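Local coordinates for flavoprotein 390 (Photobacterium phosphoreum, PDB 1FVP) that binds flavin mononucleotide carrying a covalently attached myristate as a homodimeric, non-fluorescent relative of bacterial luciferase, with probable alkanal monooxygenase activity, at residues K54-S57 with E58-L62; A76-E79 with N80-D83; E144-L147 with Y148-Y152. One frame throughout, in Å; residues are numbered along the deposited sequence.

Overall arrangement
The three contacts come in series along the chain of a luciferase-family fold with a mixed sheet and surrounding helices. Contact 1 is in the long loop between strands 42-48 and 65-68, its centre about 25 Å from that of the chain. Contact 2 follows strand 71-75 and starts helix 80-87. Contact 3 lies within helix 138-155, after strand 126-134. The centres of contacts 1 and 2 are about 16 Å apart; their nearest atoms are about 6 Å apart. Both touch the same flavin, so loop and helix start contribute to one pocket. Contact 3 is about 29 Å and 26 Å from them, centre to centre. Its Tyr148 side chain lies about 6 Å from a bound flavin.

Contact 1 of 3, residues K54-S57 with E58-L62. With FMA (6-(3-tetradecanoic acid) flavine mononucleotide), chain C.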
loop_
_atom_site.group_PDB
_atom_site.type_symbol
_atom_site.label_atom_id
_atom_site.label_comp_id
_atom_site.label_asym_id
_atom_site.label_seq_id
_atom_site.Cartn_x
_atom_site.Cartn_y
_atom_site.Cartn_z
ATOM N N LYS A 54 -14.240 -1.641 -7.748
ATOM C CA LYS A 54 -14.292 -1.150 -6.365
ATOM C C LYS A 54 -15.450 -0.187 -6.123
ATOM O O LYS A 54 -15.306 1.048 -6.173
ATOM C CB LYS A 54 -12.941 -0.520 -5.987
ATOM C CG LYS A 54 -11.764 -1.484 -6.204
ATOM C CD LYS A 54 -10.400 -0.835 -6.013
ATOM C CE LYS A 54 -9.372 -1.237 -7.054
ATOM N NZ LYS A 54 -9.511 -0.462 -8.326
ATOM N N LYS A 55 -16.615 -0.747 -5.839
ATOM C CA LYS A 55 -17.838 0.007 -5.581
ATOM C C LYS A 55 -18.597 -0.591 -4.394
ATOM O O LYS A 55 -18.846 -1.806 -4.376
ATOM C CB LYS A 55 -18.801 0.019 -6.765
ATOM C CG LYS A 55 -18.143 0.093 -8.139
ATOM C CD LYS A 55 -18.823 -0.845 -9.123
ATOM C CE LYS A 55 -18.782 -2.307 -8.714
ATOM N NZ LYS A 55 -19.636 -3.152 -9.600
ATOM N N ASP A 56 -18.965 0.289 -3.492
ATOM C CA ASP A 56 -19.708 0.012 -2.258
ATOM C C ASP A 56 -21.090 -0.583 -2.533
ATOM O O ASP A 56 -21.423 -0.967 -3.665
ATOM C CB ASP A 56 -19.845 1.326 -1.460
ATOM C CG ASP A 56 -20.598 2.375 -2.268
ATOM O OD1 ASP A 56 -21.471 2.052 -3.083
ATOM O OD2 ASP A 56 -20.282 3.569 -2.052
ATOM N N SER A 57 -21.910 -0.581 -1.490
ATOM C CA SER A 57 -23.279 -1.118 -1.568
ATOM C C SER A 57 -24.207 -0.281 -2.440
ATOM O O SER A 57 -25.357 -0.690 -2.725
ATOM C CB SER A 57 -23.840 -1.326 -0.165
ATOM O OG SER A 57 -23.154 -2.365 0.523
ATOM N N GLU A 58 -23.728 0.858 -2.895
ATOM C CA GLU A 58 -24.525 1.769 -3.718
ATOM C C GLU A 58 -23.954 1.937 -5.113
ATOM O O GLU A 58 -24.185 3.004 -5.731
ATOM C CB GLU A 58 -24.568 3.180 -3.114
ATOM C CG GLU A 58 -24.984 3.416 -1.677
ATOM C CD GLU A 58 -24.057 2.809 -0.663
ATOM O OE1 GLU A 58 -22.896 3.163 -0.553
ATOM O OE2 GLU A 58 -24.580 1.896 0.011
ATOM N N ASP A 59 -23.229 0.956 -5.604
ATOM C CA ASP A 59 -22.620 1.114 -6.951
ATOM C C ASP A 59 -21.986 2.512 -7.027
ATOM O O ASP A 59 -22.368 3.369 -7.834
ATOM C CB ASP A 59 -23.569 0.796 -8.079
ATOM C CG ASP A 59 -24.714 1.739 -8.350
ATOM O OD1 ASP A 59 -25.783 1.508 -7.743
ATOM O OD2 ASP A 59 -24.562 2.683 -9.145
ATOM N N LYS A 60 -21.013 2.716 -6.160
ATOM C CA LYS A 60 -20.249 3.965 -6.067
ATOM C C LYS A 60 -18.754 3.615 -6.063
ATOM O O LYS A 60 -18.279 2.969 -5.117
ATOM C CB LYS A 60 -20.567 4.802 -4.849
ATOM C CG LYS A 60 -22.019 5.277 -4.738
ATOM C CD LYS A 60 -22.096 6.743 -4.335
ATOM C CE LYS A 60 -21.284 7.019 -3.077
ATOM N NZ LYS A 60 -20.532 8.294 -3.239
ATOM N N LYS A 61 -18.071 4.037 -7.112
ATOM C CA LYS A 61 -16.639 3.770 -7.247
ATOM C C LYS A 61 -15.860 4.465 -6.133
ATOM O O LYS A 61 -16.046 5.660 -5.933
ATOM C CB LYS A 61 -16.046 4.211 -8.573
ATOM C CG LYS A 61 -16.578 3.488 -9.806
ATOM C CD LYS A 61 -15.554 3.390 -10.929
ATOM C CE LYS A 61 -14.700 2.140 -10.790
ATOM N NZ LYS A 61 -14.865 1.338 -12.030
ATOM N N LEU A 62 -15.023 3.698 -5.487
ATOM C CA LEU A 62 -14.165 4.173 -4.387
ATOM C C LEU A 62 -13.037 5.002 -4.996
ATOM O O LEU A 62 -12.806 4.885 -6.201
ATOM C CB LEU A 62 -13.768 2.921 -3.586
ATOM C CG LEU A 62 -14.894 2.178 -2.877
ATOM C CD1 LEU A 62 -14.637 0.687 -2.732
ATOM C CD2 LEU A 62 -15.084 2.800 -1.485
HETATM N N1 FMA C . -16.678 9.434 -6.614
HETATM C C2 FMA C . -17.961 9.430 -6.226
HETATM O O2 FMA C . -18.916 8.952 -6.720
HETATM N N3 FMA C . -18.331 10.117 -4.993
HETATM C C4 FMA C . -17.388 10.739 -4.271
HETATM O O4 FMA C . -17.670 11.319 -3.259
HETATM C C4A FMA C . -16.035 10.727 -4.706
HETATM N N5 FMA C . -15.096 11.322 -4.026
HETATM C C5A FMA C . -13.799 11.350 -4.341
HETATM C C6 FMA C . -12.859 12.032 -3.582
HETATM C C7 FMA C . -11.543 11.985 -3.956
HETATM C C7M FMA C . -10.410 12.705 -3.157
HETATM C C8 FMA C . -11.129 11.273 -5.140
HETATM C C8M FMA C . -9.706 11.222 -5.587
HETATM C C9 FMA C . -12.082 10.624 -5.892
HETATM C C9A FMA C . -13.410 10.646 -5.561
HETATM N N10 FMA C . -14.430 9.999 -6.273
HETATM C C10 FMA C . -15.726 9.987 -5.956
HETATM C C1B FMA C . -14.054 9.387 -7.565
HETATM C C2B FMA C . -14.091 7.991 -8.171
HETATM O O2B FMA C . -12.831 7.899 -8.833
HETATM C C3B FMA C . -15.202 7.974 -9.216
HETATM O "O3'" FMA C . -16.428 7.961 -8.590
HETATM C C4B FMA C . -15.087 6.782 -10.169
HETATM O "O4'" FMA C . -13.761 6.865 -10.800
HETATM C C5B FMA C . -16.220 6.815 -11.212
HETATM O "O5'" FMA C . -15.763 7.845 -12.267
HETATM P P FMA C . -14.998 7.532 -13.616
HETATM O O1P FMA C . -13.556 7.998 -13.209
HETATM O O2P FMA C . -15.066 6.093 -13.772
HETATM O O3P FMA C . -15.637 8.173 -14.655
HETATM C "C1'" FMA C . -14.510 14.999 -2.931
HETATM O "O1'" FMA C . -15.171 15.619 -3.860
HETATM O "O2'" FMA C . -14.349 15.614 -1.874
HETATM C "C2'" FMA C . -14.573 13.507 -2.956
HETATM C "C3'" FMA C . -13.343 12.765 -2.383
HETATM C "C4'" FMA C . -13.728 11.916 -1.226
HETATM C "C5'" FMA C . -12.611 11.425 -0.318
HETATM C "C6'" FMA C . -13.155 10.300 0.525
HETATM C "C7'" FMA C . -12.208 9.953 1.665
HETATM C "C8'" FMA C . -12.603 8.730 2.398
HETATM C "C9'" FMA C . -11.760 8.331 3.609
HETATM C C11 FMA C . -10.338 8.035 3.169
HETATM C C12 FMA C . -9.372 9.175 3.257
HETATM C C13 FMA C . -8.159 9.124 2.387
HETATM C C14 FMA C . -7.033 8.295 2.965
HETATM C C15 FMA C . -5.675 8.915 2.760
#
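The Asp56 carboxylate lies across the start of 58-62, overlapping the backbone and the carboxylate of Glu58. Its CG sits between the backbone N and the carbonyl carbon (chi1 60°), which turns the group in over the bend. Asp56 OD1 accepts from Glu58 N at 2.6 Å, from above the carboxylate plane, and this bond makes an Asx turn. A weak bond from Lys60 N reaches the same oxygen. The Glu58 side chain crosses that of Asp56 at about a right angle. Glu58 OE1 and Asp56 OD2, two acceptors, stand close together, with the two carboxylate planes 44° apart. Lys60 CB also lies beside Asp56 OD2.

The loop doubles back as a small hairpin, without regular strands. A type I turn runs from Asp56 to Asp59, and Asp59 N bonds to Asp56 O at 3.3 Å. Asp59 has a positive phi (45°) and Asp56 N bonds to Lys60 O, as in a type I turn with a G1 bulge. Lys55 and Lys61 then form a non-hydrogen-bonded pair, closed beyond by Leu62 N to Lys54 O at 2.8 Å. Leu62 CD1 lies 3.9 Å from Lys54 CB. Tyr14 of the second subunit bonds through OH to Lys61 O.

The Lys60 and Lys61 side chains lead to the flavin. Lys61 CB, CG and CD lie along the ribityl chain, beside C4B and C5B of FMA. Lys60 NZ stands 3.4 Å from N3 of the flavin ring.

Contact 2 of 3, residues A76-E79 with N80-D83. With FMA (6-(3-tetradecanoic acid) flavine mononucleotide), chain C.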
loop_
_atom_site.group_PDB
_atom_site.type_symbol
_atom_site.label_atom_id
_atom_site.label_comp_id
_atom_site.label_asym_id
_atom_site.label_seq_id
_atom_site.Cartn_x
_atom_site.Cartn_y
_atom_site.Cartn_z
ATOM N N ALA A 76 -4.404 8.013 -11.508
ATOM C CA ALA A 76 -4.984 8.929 -12.503
ATOM C C ALA A 76 -5.658 8.052 -13.568
ATOM O O ALA A 76 -5.235 7.870 -14.712
ATOM C CB ALA A 76 -4.001 9.923 -13.025
ATOM N N THR A 77 -6.760 7.518 -13.088
ATOM C CA THR A 77 -7.706 6.618 -13.682
ATOM C C THR A 77 -8.657 7.215 -14.691
ATOM O O THR A 77 -9.179 6.480 -15.555
ATOM C CB THR A 77 -8.582 6.002 -12.502
ATOM O OG1 THR A 77 -7.773 6.322 -11.325
ATOM C CG2 THR A 77 -8.854 4.507 -12.644
ATOM N N SER A 78 -8.878 8.509 -14.550
ATOM C CA SER A 78 -9.787 9.225 -15.470
ATOM C C SER A 78 -9.522 10.725 -15.411
ATOM O O SER A 78 -8.500 11.156 -14.881
ATOM C CB SER A 78 -11.236 8.918 -15.153
ATOM O OG SER A 78 -11.467 9.156 -13.764
ATOM N N GLU A 79 -10.478 11.435 -15.990
ATOM C CA GLU A 79 -10.411 12.904 -16.059
ATOM C C GLU A 79 -11.096 13.504 -14.837
ATOM O O GLU A 79 -10.771 14.637 -14.451
ATOM C CB GLU A 79 -11.036 13.462 -17.327
ATOM C CG GLU A 79 -10.183 13.628 -18.584
ATOM C CD GLU A 79 -10.931 13.563 -19.886
ATOM O OE1 GLU A 79 -12.038 13.046 -19.993
ATOM O OE2 GLU A 79 -10.331 14.079 -20.858
ATOM N N ASN A 80 -11.999 12.711 -14.280
ATOM C CA ASN A 80 -12.751 13.140 -13.075
ATOM C C ASN A 80 -11.989 12.742 -11.819
ATOM O O ASN A 80 -11.814 13.572 -10.907
ATOM C CB ASN A 80 -14.205 12.719 -13.171
ATOM C CG ASN A 80 -14.864 13.513 -14.302
ATOM O OD1 ASN A 80 -14.169 14.086 -15.163
ATOM N ND2 ASN A 80 -16.197 13.563 -14.289
ATOM N N THR A 81 -11.491 11.532 -11.793
ATOM C CA THR A 81 -10.702 10.946 -10.700
ATOM C C THR A 81 -9.324 11.587 -10.645
ATOM O O THR A 81 -8.498 11.226 -9.791
ATOM C CB THR A 81 -10.607 9.383 -10.968
ATOM O OG1 THR A 81 -11.985 8.884 -10.836
ATOM C CG2 THR A 81 -9.613 8.584 -10.145
ATOM N N VAL A 82 -9.076 12.505 -11.563
ATOM C CA VAL A 82 -7.791 13.202 -11.674
ATOM C C VAL A 82 -7.970 14.681 -11.339
ATOM O O VAL A 82 -7.088 15.321 -10.741
ATOM C CB VAL A 82 -7.157 12.966 -13.060
ATOM C CG1 VAL A 82 -7.730 13.847 -14.164
ATOM C CG2 VAL A 82 -5.644 13.110 -13.015
ATOM N N ASP A 83 -9.111 15.165 -11.784
ATOM C CA ASP A 83 -9.513 16.580 -11.550
ATOM C C ASP A 83 -9.553 16.744 -10.021
ATOM O O ASP A 83 -8.797 17.510 -9.407
ATOM C CB ASP A 83 -10.812 16.828 -12.292
ATOM C CG ASP A 83 -11.443 18.188 -12.066
ATOM O OD1 ASP A 83 -11.908 18.423 -10.937
ATOM O OD2 ASP A 83 -11.448 18.970 -13.050
HETATM N N1 FMA C . -16.678 9.434 -6.614
HETATM C C2 FMA C . -17.961 9.430 -6.226
HETATM O O2 FMA C . -18.916 8.952 -6.720
HETATM N N3 FMA C . -18.331 10.117 -4.993
HETATM C C4 FMA C . -17.388 10.739 -4.271
HETATM O O4 FMA C . -17.670 11.319 -3.259
HETATM C C4A FMA C . -16.035 10.727 -4.706
HETATM N N5 FMA C . -15.096 11.322 -4.026
HETATM C C5A FMA C . -13.799 11.350 -4.341
HETATM C C6 FMA C . -12.859 12.032 -3.582
HETATM C C7 FMA C . -11.543 11.985 -3.956
HETATM C C7M FMA C . -10.410 12.705 -3.157
HETATM C C8 FMA C . -11.129 11.273 -5.140
HETATM C C8M FMA C . -9.706 11.222 -5.587
HETATM C C9 FMA C . -12.082 10.624 -5.892
HETATM C C9A FMA C . -13.410 10.646 -5.561
HETATM N N10 FMA C . -14.430 9.999 -6.273
HETATM C C10 FMA C . -15.726 9.987 -5.956
HETATM C C1B FMA C . -14.054 9.387 -7.565
HETATM C C2B FMA C . -14.091 7.991 -8.171
HETATM O O2B FMA C . -12.831 7.899 -8.833
HETATM C C3B FMA C . -15.202 7.974 -9.216
HETATM O "O3'" FMA C . -16.428 7.961 -8.590
HETATM C C4B FMA C . -15.087 6.782 -10.169
HETATM O "O4'" FMA C . -13.761 6.865 -10.800
HETATM C C5B FMA C . -16.220 6.815 -11.212
HETATM O "O5'" FMA C . -15.763 7.845 -12.267
HETATM P P FMA C . -14.998 7.532 -13.616
HETATM O O1P FMA C . -13.556 7.998 -13.209
HETATM O O2P FMA C . -15.066 6.093 -13.772
HETATM O O3P FMA C . -15.637 8.173 -14.655
HETATM C "C1'" FMA C . -14.510 14.999 -2.931
HETATM O "O1'" FMA C . -15.171 15.619 -3.860
HETATM O "O2'" FMA C . -14.349 15.614 -1.874
HETATM C "C2'" FMA C . -14.573 13.507 -2.956
HETATM C "C3'" FMA C . -13.343 12.765 -2.383
HETATM C "C4'" FMA C . -13.728 11.916 -1.226
HETATM C "C5'" FMA C . -12.611 11.425 -0.318
HETATM C "C6'" FMA C . -13.155 10.300 0.525
HETATM C "C7'" FMA C . -12.208 9.953 1.665
HETATM C "C8'" FMA C . -12.603 8.730 2.398
HETATM C "C9'" FMA C . -11.760 8.331 3.609
HETATM C C11 FMA C . -10.338 8.035 3.169
HETATM C C12 FMA C . -9.372 9.175 3.257
HETATM C C13 FMA C . -8.159 9.124 2.387
HETATM C C14 FMA C . -7.033 8.295 2.965
HETATM C C15 FMA C . -5.675 8.915 2.760
#
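Ser78 is nearly fully extended (phi -161°, psi -167°), and from Glu79 the backbone coils into the first turn of helix 80-87. This is an N-terminal helix cap. Ser78 OG accepts from Thr81 N at 3.1 Å. The backbone bond Asp83 N to Glu79 O is weak.

The cap faces the phosphate of the bound flavin. Ser78 CB and OG approach O1P of FMA, and OG donates to it while accepting from Thr81 N. One hydroxyl thus joins the helix start to the phosphate. The modelled length from Ser78 OG to O1P of FMA, 2.5 Å, is very short and is doubtful at this resolution. The amino end of the helix would probably favour the negative charge there.

Thr81 lies at the start of the helix, and its two branches part. OG1, anti to the carbonyl carbon (chi1 -66°), turns to the ribityl hydroxyls and hydrogen-bonds to O2B of FMA. Either oxygen could be the donor, and that length is also doubtfully short. The methyl CG2 meets the Thr77 side chain; the two side chains cross obliquely. Thr77 OG1 bonds to Leu75 O, and Pro64 packs on both threonines.

Ala76 and Val82 meet through their methyls and pack together on Leu92 of strand 92-94. Phe109 of helix 100-116 also touches Val82. Asp83 OD2 bonds to Ser113 OG, and its OD1 to Tyr117 OH. Ala76 CB lies 3.6 Å from Val82 CG2.

Contact 3 of 3, residues E144-L147 with Y148-Y152; sequences ELKL and YIENY
Lys146 and Glu150 run obliquely to each other on one flank of the helix. The touching part of the lysine is its aliphatic stem, not its amine. Glu150 OE1 lies beside Lys146 CG and CD, 3.4 Å from CD. Lys146 NZ is 5.7 Å from that same Glu150 OE1 and makes its salt bridge with Asp166 instead. The lysine stem leaves the helix beside Glu150 because chi1, -168°, puts CG opposite the backbone N. The glutamate chain is extended beyond CG and reaches back one turn. Its OE1 stands 2.8 Å from Lys146 O.

Both segments belong to helix 138-155, and these are the i to i+3 and i to i+4 contacts of an alpha helix. Leu145 O accepts weakly from two amides, Tyr148 N at 3.2 Å and Ile149 N at 3.4 Å. Ile149 CG1 packs beside the same carbonyl oxygen.

Leu145 and Tyr148 line the buried side of the helix. Leu145 packs on His131 of strand 126-134 and on Ile169 of helix 166-171. Tyr148 keeps its CB near Leu145 O but sends its ring away from the turn (chi1 -158°). There the ring meets that of His131, with the planes at about 70°. Further along, Tyr152 sets its ring edge-to-face with Trp96.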
loop_
_atom_site.group_PDB
_atom_site.type_symbol
_atom_site.label_atom_id
_atom_site.label_comp_id
_atom_site.label_asym_id
_atom_site.label_seq_id
_atom_site.Cartn_x
_atom_site.Cartn_y
_atom_site.Cartn_z
ATOM N N GLU A 144 8.377 -11.491 -24.732
ATOM C CA GLU A 144 8.312 -12.044 -23.372
ATOM C C GLU A 144 7.323 -11.229 -22.544
ATOM O O GLU A 144 6.587 -11.797 -21.719
ATOM C CB GLU A 144 9.632 -12.097 -22.618
ATOM C CG GLU A 144 9.924 -13.316 -21.775
ATOM C CD GLU A 144 11.085 -13.410 -20.851
ATOM O OE1 GLU A 144 12.162 -12.854 -20.953
ATOM O OE2 GLU A 144 10.893 -14.181 -19.877
ATOM N N LEU A 145 7.298 -9.931 -22.779
ATOM C CA LEU A 145 6.394 -9.017 -22.052
ATOM C C LEU A 145 4.983 -9.147 -22.616
ATOM O O LEU A 145 4.013 -8.840 -21.903
ATOM C CB LEU A 145 6.997 -7.630 -22.025
ATOM C CG LEU A 145 6.283 -6.455 -21.414
ATOM C CD1 LEU A 145 6.549 -6.341 -19.926
ATOM C CD2 LEU A 145 6.781 -5.178 -22.091
ATOM N N LYS A 146 4.892 -9.628 -23.850
ATOM C CA LYS A 146 3.609 -9.826 -24.540
ATOM C C LYS A 146 2.931 -11.107 -24.056
ATOM O O LYS A 146 1.925 -11.571 -24.624
ATOM C CB LYS A 146 3.693 -9.829 -26.057
ATOM C CG LYS A 146 2.343 -9.742 -26.767
ATOM C CD LYS A 146 2.456 -9.765 -28.278
ATOM C CE LYS A 146 3.125 -8.522 -28.835
ATOM N NZ LYS A 146 3.036 -8.446 -30.316
ATOM N N LEU A 147 3.501 -11.653 -22.999
ATOM C CA LEU A 147 2.981 -12.868 -22.380
ATOM C C LEU A 147 2.513 -12.534 -20.974
ATOM O O LEU A 147 1.560 -13.158 -20.471
ATOM C CB LEU A 147 3.986 -14.003 -22.534
ATOM C CG LEU A 147 3.435 -15.165 -23.374
ATOM C CD1 LEU A 147 3.722 -14.920 -24.842
ATOM C CD2 LEU A 147 4.055 -16.468 -22.896
ATOM N N TYR A 148 3.161 -11.549 -20.369
ATOM C CA TYR A 148 2.776 -11.118 -19.004
ATOM C C TYR A 148 1.421 -10.403 -19.071
ATOM O O TYR A 148 0.589 -10.508 -18.160
ATOM C CB TYR A 148 3.857 -10.234 -18.389
ATOM C CG TYR A 148 3.796 -10.187 -16.883
ATOM C CD1 TYR A 148 4.263 -11.286 -16.153
ATOM C CD2 TYR A 148 3.287 -9.095 -16.181
ATOM C CE1 TYR A 148 4.233 -11.281 -14.760
ATOM C CE2 TYR A 148 3.253 -9.079 -14.786
ATOM C CZ TYR A 148 3.723 -10.172 -14.074
ATOM O OH TYR A 148 3.697 -10.183 -12.705
ATOM N N ILE A 149 1.214 -9.690 -20.167
ATOM C CA ILE A 149 0.036 -8.928 -20.518
ATOM C C ILE A 149 -1.081 -9.784 -21.134
ATOM O O ILE A 149 -2.196 -9.828 -20.607
ATOM C CB ILE A 149 0.310 -7.784 -21.566
ATOM C CG1 ILE A 149 1.636 -7.080 -21.329
ATOM C CG2 ILE A 149 -0.926 -6.839 -21.576
ATOM C CD1 ILE A 149 1.720 -6.137 -20.109
ATOM N N GLU A 150 -0.776 -10.418 -22.252
ATOM C CA GLU A 150 -1.747 -11.263 -22.949
ATOM C C GLU A 150 -2.549 -12.124 -21.982
ATOM O O GLU A 150 -3.694 -12.501 -22.311
ATOM C CB GLU A 150 -1.166 -12.154 -24.041
ATOM C CG GLU A 150 -1.629 -11.863 -25.462
ATOM C CD GLU A 150 -0.799 -12.415 -26.578
ATOM O OE1 GLU A 150 0.318 -11.995 -26.843
ATOM O OE2 GLU A 150 -1.407 -13.326 -27.186
ATOM N N ASN A 151 -1.958 -12.421 -20.841
ATOM C CA ASN A 151 -2.649 -13.217 -19.809
ATOM C C ASN A 151 -3.542 -12.244 -19.017
ATOM O O ASN A 151 -4.729 -12.525 -18.810
ATOM C CB ASN A 151 -1.668 -13.964 -18.912
ATOM C CG ASN A 151 -1.165 -15.211 -19.609
ATOM O OD1 ASN A 151 0.040 -15.335 -19.810
ATOM N ND2 ASN A 151 -2.114 -16.066 -19.979
ATOM N N TYR A 152 -2.890 -11.160 -18.623
ATOM C CA TYR A 152 -3.483 -10.071 -17.852
ATOM C C TYR A 152 -4.779 -9.580 -18.485
ATOM O O TYR A 152 -5.692 -9.225 -17.706
ATOM C CB TYR A 152 -2.465 -8.925 -17.575
ATOM C CG TYR A 152 -3.155 -7.582 -17.490
ATOM C CD1 TYR A 152 -3.373 -6.834 -18.654
ATOM C CD2 TYR A 152 -3.676 -7.105 -16.292
ATOM C CE1 TYR A 152 -4.084 -5.634 -18.614
ATOM C CE2 TYR A 152 -4.376 -5.900 -16.234
ATOM C CZ TYR A 152 -4.583 -5.165 -17.394
ATOM O OH TYR A 152 -5.281 -3.987 -17.337
#